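PDB 6QVI: ComZ from Thermus thermophilus, which is a competence-associated pilin that probably acts as a DNA receptor at the pilus tip during natural transformation. Local coordinates for residues Thr126-Ser132 / Lys515-Leu521; Ser224-Pro230 / Arg255-Cys261; Ile441-Gly445 / Thr478-Met484. All blocks are in the same frame, centred on the assembly; numbering follows the deposited sequence.

In the fold
The chain is built from a pseudopilin-like domain and a beta-solenoid, and the three contacts sample both. Contact 1 pairs the strand that leads out of the pilin-like part with the strand that returns to it, so the whole solenoid lies in the 382 residues between its segments. Contacts 2 and 3 are nested within that excursion, one after the other along the chain. Their centres are 28 Å apart, with about 17 Å between nearest atoms. Contact 1 lies 37 Å from contact 2 and 46 Å from contact 3, centre to centre, and contact 3 is across the chain's centre from it. None of the three touches another.

Contact 1: residues Thr126-Ser132 / Lys515-Leu521; sequences TFRISNS and KPVFQVL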
# COMPACT_ATOMS: atom_id res chain seq x y z
N THR A 126 24.12 8.96 17.20
CA THR A 126 23.53 9.38 15.94
C THR A 126 22.98 8.17 15.21
O THR A 126 23.71 7.20 14.95
CB THR A 126 24.55 10.05 15.04
OG1 THR A 126 24.99 11.27 15.65
CG2 THR A 126 23.90 10.36 13.69
N PHE A 127 21.72 8.27 14.80
CA PHE A 127 21.05 7.22 14.04
C PHE A 127 20.69 7.70 12.66
O PHE A 127 20.46 8.89 12.43
CB PHE A 127 19.79 6.75 14.73
CG PHE A 127 19.95 6.49 16.15
CD1 PHE A 127 19.90 7.53 17.06
CD2 PHE A 127 20.15 5.20 16.60
CE1 PHE A 127 20.04 7.28 18.41
CE2 PHE A 127 20.31 4.96 17.95
CZ PHE A 127 20.24 6.00 18.85
N ARG A 128 20.43 6.75 11.79
CA ARG A 128 19.90 7.03 10.49
C ARG A 128 18.65 6.19 10.54
O ARG A 128 18.72 5.02 10.76
CB ARG A 128 20.82 6.55 9.41
CG ARG A 128 20.09 5.90 8.27
CD ARG A 128 20.53 6.47 6.94
NE ARG A 128 21.97 6.52 6.82
CZ ARG A 128 22.61 7.52 6.25
NH1 ARG A 128 21.92 8.53 5.75
NH2 ARG A 128 23.93 7.51 6.18
N ILE A 129 17.51 6.81 10.38
CA ILE A 129 16.22 6.14 10.50
C ILE A 129 15.38 6.46 9.29
O ILE A 129 15.12 7.64 9.00
CB ILE A 129 15.46 6.53 11.77
CG1 ILE A 129 16.36 6.40 13.00
CG2 ILE A 129 14.17 5.71 11.90
CD1 ILE A 129 15.63 6.80 14.25
N SER A 130 14.91 5.41 8.60
CA SER A 130 13.98 5.59 7.49
C SER A 130 12.92 4.51 7.56
O SER A 130 13.22 3.36 7.92
CB SER A 130 14.74 5.59 6.16
OG SER A 130 15.30 4.33 5.87
N ASN A 131 11.66 4.89 7.31
CA ASN A 131 10.56 3.93 7.34
C ASN A 131 10.23 3.35 5.96
O ASN A 131 10.63 3.86 4.91
CB ASN A 131 9.32 4.60 7.95
CG ASN A 131 9.41 4.74 9.47
OD1 ASN A 131 9.22 3.77 10.20
ND2 ASN A 131 9.75 5.96 9.95
N SER A 132 9.49 2.24 5.96
CA SER A 132 9.12 1.65 4.68
C SER A 132 8.20 2.59 3.93
O SER A 132 8.36 2.79 2.72
CB SER A 132 8.46 0.28 4.85
OG SER A 132 9.43 -0.73 5.11
N LYS A 515 13.28 1.97 1.88
CA LYS A 515 13.79 0.81 2.61
C LYS A 515 13.78 1.07 4.12
O LYS A 515 14.02 2.20 4.55
CB LYS A 515 15.20 0.45 2.14
CG LYS A 515 15.22 -0.85 1.32
CD LYS A 515 16.57 -1.14 0.68
CE LYS A 515 16.76 -2.65 0.49
NZ LYS A 515 18.19 -3.02 0.29
N PRO A 516 13.44 0.07 4.94
CA PRO A 516 13.45 0.27 6.40
C PRO A 516 14.85 0.21 7.00
O PRO A 516 15.58 -0.77 6.82
CB PRO A 516 12.56 -0.88 6.91
CG PRO A 516 12.72 -1.99 5.84
CD PRO A 516 12.95 -1.26 4.54
N VAL A 517 15.24 1.26 7.73
CA VAL A 517 16.56 1.34 8.34
C VAL A 517 16.46 1.97 9.72
O VAL A 517 15.74 2.97 9.91
CB VAL A 517 17.55 2.11 7.42
CG1 VAL A 517 18.72 2.64 8.22
CG2 VAL A 517 18.06 1.19 6.34
N PHE A 518 17.12 1.35 10.70
CA PHE A 518 17.37 1.92 12.02
C PHE A 518 18.83 1.58 12.33
O PHE A 518 19.13 0.52 12.89
CB PHE A 518 16.40 1.39 13.08
CG PHE A 518 16.62 2.00 14.40
CD1 PHE A 518 15.98 3.18 14.76
CD2 PHE A 518 17.55 1.43 15.27
CE1 PHE A 518 16.23 3.77 16.02
CE2 PHE A 518 17.83 2.01 16.51
CZ PHE A 518 17.18 3.19 16.88
N GLN A 519 19.75 2.48 11.97
CA GLN A 519 21.15 2.14 12.07
C GLN A 519 21.93 3.18 12.88
O GLN A 519 21.75 4.38 12.71
CB GLN A 519 21.75 1.95 10.67
CG GLN A 519 23.24 2.15 10.66
CD GLN A 519 23.92 1.28 9.64
OE1 GLN A 519 24.04 0.06 9.85
NE2 GLN A 519 24.45 1.89 8.59
N VAL A 520 22.85 2.69 13.73
CA VAL A 520 23.67 3.57 14.57
C VAL A 520 24.89 4.01 13.78
O VAL A 520 25.71 3.17 13.39
CB VAL A 520 24.13 2.87 15.86
CG1 VAL A 520 25.16 3.75 16.55
CG2 VAL A 520 22.99 2.62 16.81
N LEU A 521 25.04 5.32 13.59
CA LEU A 521 26.18 5.84 12.84
C LEU A 521 27.35 6.19 13.75
O LEU A 521 28.50 6.17 13.30
CB LEU A 521 25.81 7.08 12.03
CG LEU A 521 24.74 6.96 10.92
CD1 LEU A 521 24.66 8.25 10.14
CD2 LEU A 521 24.98 5.78 9.99
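Phe127 to Ser130 pair antiparallel with Val517 to Val520, their axes running 154° apart in direction and 4.5 Å apart at closest approach. Arg128 with Gln519 and Ser130 with Val517 are the hydrogen-bonded pairs, each bonded in both directions, and Leu521 N adds a further bond to Thr126 O. On one face of the sheet Phe518 lies between two side chains of the opposite strand. Its CG is anti to the backbone N (chi1 -178°), a setting that brings the ring back over strand 126-130: Phe518 CZ meets Phe127 CD2 at 3.6 Å, while Phe518 CE1 meets Ile129 CD1 at 3.6 Å. The two phenyl planes are inclined by 34°, an oblique pairing. Val520 CG2 continues the apolar row, 3.7 Å from Phe127 CE2. Helix 12-40 packs on this side in the helix-on-antiparallel-sheet arrangement of pilin-like domains, with Phe33 meeting Phe518 edge-to-face. Cutting Phe518 back to an alanine would probably open a gap between Phe127 and Ile129 and take from Phe33 this edge-to-face partner. The reverse face is more mixed in character. Val517 CG1 lies against Arg128 CG at 3.5 Å, and the arginine chain bends beyond that point to place its guanidinium with one face toward Leu521 CD1; NH1 has a long, weak ion pair with Asp104. Ser130 OG reaches past the end of the pairing to bond Lys515 O at 2.8 Å, nearly along the C=O axis. Where the strands part, the Pro516 ring lies beside Ser132, Pro516 CG 3.6 Å from Ser132 OG, and that hydroxyl is hydrogen-bonded to Glu40 of the helix.

Contact 2: residues Ser224-Pro230 / Arg255-Cys261; sequences STQIGEP and RNNKGVC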
# COMPACT_ATOMS: atom_id res chain seq x y z
N SER A 224 -10.83 23.42 -14.14
CA SER A 224 -11.85 22.55 -13.52
C SER A 224 -11.28 21.22 -13.03
O SER A 224 -12.00 20.46 -12.35
CB SER A 224 -13.06 22.30 -14.43
OG SER A 224 -12.75 21.38 -15.46
N THR A 225 -10.01 20.95 -13.26
CA THR A 225 -9.35 19.81 -12.65
C THR A 225 -9.26 20.08 -11.15
O THR A 225 -9.25 21.23 -10.70
CB THR A 225 -7.96 19.64 -13.27
OG1 THR A 225 -8.10 19.16 -14.60
CG2 THR A 225 -7.09 18.64 -12.49
N GLN A 226 -9.25 19.02 -10.35
CA GLN A 226 -9.33 19.25 -8.91
C GLN A 226 -8.44 18.21 -8.22
O GLN A 226 -8.80 17.03 -8.09
CB GLN A 226 -10.79 19.20 -8.48
CG GLN A 226 -11.12 19.73 -7.13
CD GLN A 226 -12.62 19.73 -6.90
OE1 GLN A 226 -13.39 19.40 -7.82
NE2 GLN A 226 -13.05 20.19 -5.73
N ILE A 227 -7.27 18.65 -7.80
CA ILE A 227 -6.36 17.83 -7.01
C ILE A 227 -6.57 18.34 -5.60
O ILE A 227 -6.03 19.36 -5.19
CB ILE A 227 -4.92 17.95 -7.49
CG1 ILE A 227 -4.78 17.34 -8.89
CG2 ILE A 227 -4.00 17.25 -6.53
CD1 ILE A 227 -3.51 17.72 -9.62
N GLY A 228 -7.44 17.66 -4.86
CA GLY A 228 -7.79 18.08 -3.53
C GLY A 228 -8.86 19.15 -3.60
O GLY A 228 -9.15 19.74 -4.64
N GLU A 229 -9.44 19.43 -2.44
CA GLU A 229 -10.45 20.45 -2.27
C GLU A 229 -9.94 21.51 -1.31
O GLU A 229 -9.12 21.20 -0.44
CB GLU A 229 -11.76 19.86 -1.74
CG GLU A 229 -12.59 19.15 -2.80
CD GLU A 229 -13.73 18.36 -2.20
OE1 GLU A 229 -13.50 17.63 -1.21
OE2 GLU A 229 -14.88 18.48 -2.71
N PRO A 230 -10.40 22.77 -1.43
CA PRO A 230 -9.97 23.80 -0.48
C PRO A 230 -10.09 23.34 0.97
O PRO A 230 -9.16 23.56 1.76
CB PRO A 230 -10.93 24.95 -0.79
CG PRO A 230 -11.22 24.79 -2.25
CD PRO A 230 -11.28 23.33 -2.48
N ARG A 255 -9.14 27.34 -5.51
CA ARG A 255 -10.55 27.69 -5.39
C ARG A 255 -11.39 26.43 -5.61
O ARG A 255 -10.90 25.40 -6.06
CB ARG A 255 -10.90 28.82 -6.36
CG ARG A 255 -11.49 28.38 -7.70
CD ARG A 255 -11.55 29.55 -8.66
NE ARG A 255 -10.35 30.37 -8.55
CZ ARG A 255 -10.04 31.35 -9.39
NH1 ARG A 255 -10.84 31.65 -10.40
NH2 ARG A 255 -8.93 32.04 -9.21
N ASN A 256 -12.67 26.53 -5.26
CA ASN A 256 -13.50 25.33 -5.16
C ASN A 256 -13.87 24.77 -6.53
O ASN A 256 -14.40 25.50 -7.38
CB ASN A 256 -14.75 25.64 -4.34
CG ASN A 256 -14.96 24.63 -3.24
OD1 ASN A 256 -14.95 23.43 -3.49
ND2 ASN A 256 -15.11 25.12 -2.01
N ASN A 257 -13.58 23.49 -6.74
CA ASN A 257 -13.84 22.85 -8.01
C ASN A 257 -12.84 23.40 -9.06
O ASN A 257 -13.14 23.58 -10.24
CB ASN A 257 -15.34 23.00 -8.37
CG ASN A 257 -15.70 22.79 -9.85
OD1 ASN A 257 -15.83 23.78 -10.57
ND2 ASN A 257 -15.79 21.53 -10.31
N LYS A 258 -11.62 23.67 -8.60
CA LYS A 258 -10.55 24.04 -9.53
C LYS A 258 -9.20 23.93 -8.83
O LYS A 258 -9.10 23.92 -7.59
CB LYS A 258 -10.73 25.46 -10.09
CG LYS A 258 -10.08 25.63 -11.45
CD LYS A 258 -10.06 27.08 -11.87
CE LYS A 258 -10.36 27.26 -13.36
NZ LYS A 258 -9.13 27.22 -14.22
N GLY A 259 -8.14 23.80 -9.65
CA GLY A 259 -6.78 24.05 -9.19
C GLY A 259 -6.19 22.93 -8.37
O GLY A 259 -6.82 21.90 -8.11
N VAL A 260 -4.96 23.15 -7.92
CA VAL A 260 -4.29 22.17 -7.08
C VAL A 260 -4.30 22.71 -5.65
O VAL A 260 -3.77 23.78 -5.35
CB VAL A 260 -2.89 21.80 -7.62
CG1 VAL A 260 -3.00 21.26 -9.02
CG2 VAL A 260 -1.92 22.96 -7.64
N CYS A 261 -5.03 22.01 -4.78
CA CYS A 261 -5.08 22.27 -3.35
C CYS A 261 -4.08 21.33 -2.68
O CYS A 261 -4.35 20.14 -2.49
CB CYS A 261 -6.49 22.06 -2.83
SG CYS A 261 -7.59 23.31 -3.41
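Ile227 and Val260 form a single backbone bridge, with Ile227 bonded through both its amide and its carbonyl. Ile227 N donates to Gly259 O at 3.3 Å, and Cys261 N donates to Ile227 O at 2.9 Å. The side chains of the bridged pair run side by side in the same direction, Ile227 CD1 touching Val260 CG1 at 3.6 Å. Thr225 O takes a CA-H contact from Lys258 CA at 3.3 Å, while the hydroxyl of Thr225 is occupied by Gly178 N.

Gln226 holds its CG anti to the backbone N (chi1 -165°) and extends from there, which carries the amide to the backbone of Asn257, with Gln226 OE1 3.5 Å from Asn257 CA. The two side-chain amides stand almost perpendicular and do not pair; OE1 is instead satisfied by the hydroxyl of Tyr183. Asn257 sits in a type II turn from Arg255 to Lys258, closed by a weak bond from Lys258 N to Arg255 O, and Lys258 NZ has a weak bond to Asn250.

At the other end the Pro230 ring wedges between Asn256 and Cys261, Pro230 CD lying 3.8 Å from Cys261 SG, which is in a disulfide with Cys254. That link ties off the small loop carrying the turn.

Strand 226-227 runs parallel to strand 180-187, to which Gln226 and Gly228 are bonded through Leu182, a pairing that belongs to the beta-solenoid part of the chain. The 255-261 segment, in the loop that in sequence joins strand 246-247 to strand 265-266, lies against 224-230, and Ile227 and Val260 both rest on Val221 of strand 218-221.

Contact 3: residues Ile441-Gly445 / Thr478-Met484; sequences IYQRG and TSAGNQM
In the beta-solenoid, strands 441-443, 457-461 and 474-478 lie parallel in succession, and Tyr442 and Arg444 reach the loop that follows the third. The Tyr442 hydroxyl is the meeting point. Tyr442 OH donates to Gln483 O, the carbonyl oxygen lying near the ring plane at its edge. Thr478 OG1 lies 3.0 Å from Tyr442 OH, with Val460 O of the intervening coil also in reach of its single proton, so which oxygen takes it stays open.

Arg444, extended from CG to NE, lays its guanidinium over one face of the Tyr442 ring, with Arg444 NH2 3.5 Å above the ring plane, over its centre. Arg444 NE points its hydrogen straight at Gly481 O (3.2 Å, 164°), which lies in the guanidinium plane, although the nitrogen stands above the carbonyl plane. NH1 turns to a salt bridge with Asp414 and a hydrogen bond with Asn416; these partners are likely to fix the guanidinium's rotation.

Met484 comes in at the ring's edge, Met484 CG 4.1 Å from Tyr442 CE2 and Met484 SD 5.5 Å from the Tyr442 ring centroid, a Met-aromatic contact.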
# COMPACT_ATOMS: atom_id res chain seq x y z
N ILE A 441 -7.70 -5.95 -17.53
CA ILE A 441 -8.91 -6.07 -16.71
C ILE A 441 -9.96 -5.12 -17.24
O ILE A 441 -9.71 -3.91 -17.37
CB ILE A 441 -8.67 -5.78 -15.22
CG1 ILE A 441 -7.82 -6.86 -14.59
CG2 ILE A 441 -10.03 -5.67 -14.48
CD1 ILE A 441 -7.90 -6.81 -13.14
N TYR A 442 -11.14 -5.64 -17.48
CA TYR A 442 -12.28 -4.85 -17.90
C TYR A 442 -13.36 -5.04 -16.86
O TYR A 442 -13.84 -6.17 -16.67
CB TYR A 442 -12.76 -5.28 -19.29
CG TYR A 442 -13.50 -4.21 -20.07
CD1 TYR A 442 -14.61 -3.56 -19.54
CD2 TYR A 442 -13.03 -3.80 -21.31
CE1 TYR A 442 -15.26 -2.57 -20.25
CE2 TYR A 442 -13.66 -2.80 -22.02
CZ TYR A 442 -14.77 -2.19 -21.50
OH TYR A 442 -15.40 -1.18 -22.23
N GLN A 443 -13.76 -3.95 -16.22
CA GLN A 443 -14.89 -3.97 -15.29
C GLN A 443 -16.10 -3.29 -15.92
O GLN A 443 -16.12 -2.06 -16.10
CB GLN A 443 -14.52 -3.29 -13.97
CG GLN A 443 -15.71 -2.87 -13.14
CD GLN A 443 -15.30 -2.04 -11.96
OE1 GLN A 443 -14.12 -1.99 -11.62
NE2 GLN A 443 -16.27 -1.42 -11.29
N ARG A 444 -17.15 -4.07 -16.21
CA ARG A 444 -18.42 -3.48 -16.59
C ARG A 444 -19.50 -3.59 -15.51
O ARG A 444 -20.57 -2.99 -15.66
CB ARG A 444 -18.95 -4.10 -17.91
CG ARG A 444 -17.89 -4.45 -18.98
CD ARG A 444 -18.46 -5.13 -20.24
NE ARG A 444 -17.49 -5.12 -21.34
CZ ARG A 444 -16.50 -6.00 -21.52
NH1 ARG A 444 -16.31 -7.02 -20.69
NH2 ARG A 444 -15.69 -5.85 -22.56
N GLY A 445 -19.23 -4.33 -14.42
CA GLY A 445 -20.10 -4.29 -13.25
C GLY A 445 -20.06 -2.94 -12.54
O GLY A 445 -19.08 -2.21 -12.61
N THR A 478 -14.04 3.98 -20.61
CA THR A 478 -14.71 3.87 -21.88
C THR A 478 -16.11 4.32 -21.79
O THR A 478 -16.68 4.36 -20.71
CB THR A 478 -14.80 2.43 -22.31
OG1 THR A 478 -15.08 1.63 -21.16
CG2 THR A 478 -13.53 2.02 -22.92
N SER A 479 -16.68 4.60 -22.96
CA SER A 479 -18.05 5.07 -23.01
C SER A 479 -19.04 3.96 -22.68
O SER A 479 -20.10 4.21 -22.08
CB SER A 479 -18.35 5.67 -24.36
OG SER A 479 -18.89 4.64 -25.17
N ALA A 480 -18.81 2.75 -23.19
CA ALA A 480 -19.76 1.67 -22.96
C ALA A 480 -19.02 0.33 -22.94
O ALA A 480 -17.88 0.22 -23.38
CB ALA A 480 -20.86 1.67 -23.99
N GLY A 481 -19.70 -0.69 -22.41
CA GLY A 481 -19.10 -2.02 -22.37
C GLY A 481 -18.70 -2.52 -23.74
O GLY A 481 -17.68 -3.21 -23.89
N ASN A 482 -19.50 -2.18 -24.76
CA ASN A 482 -19.19 -2.40 -26.17
C ASN A 482 -17.79 -1.93 -26.56
O ASN A 482 -17.19 -2.46 -27.50
CB ASN A 482 -20.21 -1.61 -27.00
CG ASN A 482 -21.60 -1.68 -26.41
OD1 ASN A 482 -21.90 -2.57 -25.62
ND2 ASN A 482 -22.43 -0.70 -26.74
N GLN A 483 -17.33 -0.91 -25.88
CA GLN A 483 -16.12 -0.26 -26.30
C GLN A 483 -14.83 -0.69 -25.72
O GLN A 483 -14.76 -1.23 -24.67
CB GLN A 483 -16.27 1.23 -26.05
CG GLN A 483 -15.72 2.10 -27.15
CD GLN A 483 -16.63 2.14 -28.33
OE1 GLN A 483 -17.82 1.92 -28.21
NE2 GLN A 483 -16.08 2.44 -29.49
N MET A 484 -13.79 -0.40 -26.45
CA MET A 484 -12.46 -0.68 -26.00
C MET A 484 -11.54 0.47 -26.34
O MET A 484 -10.33 0.36 -26.19
CB MET A 484 -11.95 -1.95 -26.60
CG MET A 484 -12.51 -3.17 -25.91
SD MET A 484 -11.15 -4.09 -25.28
CE MET A 484 -9.86 -3.55 -26.37